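Local coordinates for protein de novo designed WSHC8 (Synthetic construct, PDB 6O35) that is a computationally designed protein that assembles into a helical-bundle octamer, probably surrounding a central pore, at residues E28-L33 and E71-A76. Residues are numbered along the deposited sequence; the frame is centred on the assembly and turned at random.
Sequences EFQELL and EAQLTA
The Phe29 ring approaches Ala76 CB and the Ala72 carbonyl oxygen obliquely, while Leu33 CB lies over one of its faces, offset toward the rim, and Gln30 NE2 sits in plane at its edge. CG of Phe29 stands anti to the backbone N (chi1 170°), which carries the ring across to the partner helix; there CE2 and CD2 pack on Ala76 CB, and CZ lies 4.0 Å from Ala72 CB. Alanine suits both places on helix 55-101, since its small methyl leaves room for the ring between two helices whose local axes are 11.5 Å apart. Leu33, buried and apolar like Phe29, extends this packing: CD2 touches Ala72 CB at 4.0 Å and Gln73 CD at 3.9 Å. The side-chain amides of Gln30 and Gln73 lie nearly coplanar although their chains cross at about a right angle. Glutamine suits these partly exposed places, offering both donor and acceptor: Gln30 NE2 donates a weak hydrogen bond to Gln73 OE1 (3.3 Å, 155° at the hydrogen), secondary to the firmer one between Gln73 NE2 and Tyr69 OH. A leucine in place of Gln73 would probably leave Gln30 NE2 and Tyr69 OH without this partner. Leu74 and Leu70 of a neighbouring subunit pack on Phe29 and Leu33. At this level the two antiparallel helices are thus joined chiefly by apolar packing, the paired amides adding a modest polar link at its flank.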
loop_
_atom_site.group_PDB
_atom_site.type_symbol
_atom_site.label_atom_id
_atom_site.label_comp_id
_atom_site.label_asym_id
_atom_site.label_seq_id
_atom_site.Cartn_x
_atom_site.Cartn_y
_atom_site.Cartn_z
ATOM N N GLU A 28 23.731 -6.529 1.604
ATOM C CA GLU A 28 23.587 -7.545 0.566
ATOM C C GLU A 28 22.789 -7.017 -0.619
ATOM O O GLU A 28 23.151 -7.253 -1.777
ATOM C CB GLU A 28 22.920 -8.795 1.143
ATOM C CG GLU A 28 23.829 -9.630 2.033
ATOM C CD GLU A 28 23.105 -10.793 2.692
ATOM O OE1 GLU A 28 21.859 -10.756 2.770
ATOM O OE2 GLU A 28 23.786 -11.743 3.132
ATOM N N PHE A 29 21.696 -6.299 -0.351
ATOM C CA PHE A 29 20.907 -5.741 -1.443
ATOM C C PHE A 29 21.732 -4.756 -2.261
ATOM O O PHE A 29 21.715 -4.789 -3.498
ATOM C CB PHE A 29 19.650 -5.060 -0.905
ATOM C CG PHE A 29 18.916 -4.261 -1.940
ATOM C CD1 PHE A 29 17.984 -4.863 -2.769
ATOM C CD2 PHE A 29 19.171 -2.908 -2.101
ATOM C CE1 PHE A 29 17.316 -4.131 -3.731
ATOM C CE2 PHE A 29 18.508 -2.173 -3.064
ATOM C CZ PHE A 29 17.575 -2.784 -3.876
ATOM N N GLN A 30 22.457 -3.860 -1.586
ATOM C CA GLN A 30 23.284 -2.894 -2.300
ATOM C C GLN A 30 24.299 -3.600 -3.191
ATOM O O GLN A 30 24.491 -3.216 -4.351
ATOM C CB GLN A 30 23.988 -1.969 -1.309
ATOM C CG GLN A 30 23.049 -1.036 -0.561
ATOM C CD GLN A 30 22.232 -0.159 -1.492
ATOM O OE1 GLN A 30 22.782 0.592 -2.299
ATOM N NE2 GLN A 30 20.912 -0.257 -1.392
ATOM N N GLU A 31 24.955 -4.638 -2.669
ATOM C CA GLU A 31 25.833 -5.448 -3.505
ATOM C C GLU A 31 25.044 -6.121 -4.623
ATOM O O GLU A 31 25.508 -6.191 -5.767
ATOM C CB GLU A 31 26.554 -6.491 -2.654
ATOM C CG GLU A 31 27.389 -5.904 -1.527
ATOM N N LEU A 32 23.845 -6.620 -4.309
ATOM C CA LEU A 32 23.009 -7.252 -5.326
ATOM C C LEU A 32 22.627 -6.254 -6.412
ATOM O O LEU A 32 22.801 -6.519 -7.607
ATOM C CB LEU A 32 21.756 -7.837 -4.676
ATOM C CG LEU A 32 20.876 -8.721 -5.560
ATOM C CD1 LEU A 32 21.446 -10.129 -5.646
ATOM C CD2 LEU A 32 19.447 -8.745 -5.041
ATOM N N LEU A 33 22.096 -5.095 -6.012
ATOM C CA LEU A 33 21.716 -4.078 -6.984
ATOM C C LEU A 33 22.917 -3.624 -7.805
ATOM O O LEU A 33 22.801 -3.401 -9.015
ATOM C CB LEU A 33 21.077 -2.889 -6.270
ATOM C CG LEU A 33 20.744 -1.676 -7.137
ATOM C CD1 LEU A 33 19.860 -2.085 -8.305
ATOM C CD2 LEU A 33 20.076 -0.590 -6.308
ATOM N N GLU A 71 13.907 3.407 -8.528
ATOM C CA GLU A 71 12.856 2.716 -7.791
ATOM C C GLU A 71 13.441 1.714 -6.805
ATOM O O GLU A 71 12.953 1.588 -5.676
ATOM C CB GLU A 71 11.906 2.018 -8.762
ATOM C CG GLU A 71 11.045 2.968 -9.575
ATOM N N ALA A 72 14.488 0.990 -7.211
ATOM C CA ALA A 72 15.097 0.015 -6.315
ATOM C C ALA A 72 15.657 0.691 -5.070
ATOM O O ALA A 72 15.501 0.182 -3.954
ATOM C CB ALA A 72 16.196 -0.757 -7.045
ATOM N N GLN A 73 16.319 1.838 -5.239
ATOM C CA GLN A 73 16.879 2.546 -4.093
ATOM C C GLN A 73 15.774 3.033 -3.163
ATOM O O GLN A 73 15.835 2.826 -1.945
ATOM C CB GLN A 73 17.738 3.717 -4.568
ATOM C CG GLN A 73 19.037 3.313 -5.253
ATOM C CD GLN A 73 20.065 2.748 -4.289
ATOM O OE1 GLN A 73 19.722 2.217 -3.235
ATOM N NE2 GLN A 73 21.338 2.867 -4.648
ATOM N N LEU A 74 14.750 3.683 -3.721
ATOM C CA LEU A 74 13.640 4.158 -2.901
ATOM C C LEU A 74 12.984 3.007 -2.151
ATOM O O LEU A 74 12.707 3.107 -0.949
ATOM C CB LEU A 74 12.614 4.877 -3.776
ATOM C CG LEU A 74 12.973 6.297 -4.206
ATOM C CD1 LEU A 74 12.029 6.782 -5.298
ATOM C CD2 LEU A 74 12.948 7.238 -3.009
ATOM N N THR A 75 12.720 1.900 -2.849
ATOM C CA THR A 75 12.080 0.755 -2.210
ATOM C C THR A 75 12.961 0.175 -1.109
ATOM O O THR A 75 12.471 -0.152 -0.020
ATOM C CB THR A 75 11.753 -0.308 -3.257
ATOM O OG1 THR A 75 10.691 0.162 -4.097
ATOM C CG2 THR A 75 11.336 -1.606 -2.593
ATOM N N ALA A 76 14.261 0.034 -1.371
ATOM C CA ALA A 76 15.170 -0.441 -0.334
ATOM C C ALA A 76 15.274 0.571 0.801
ATOM O O ALA A 76 15.325 0.195 1.977
ATOM C CB ALA A 76 16.546 -0.724 -0.935
#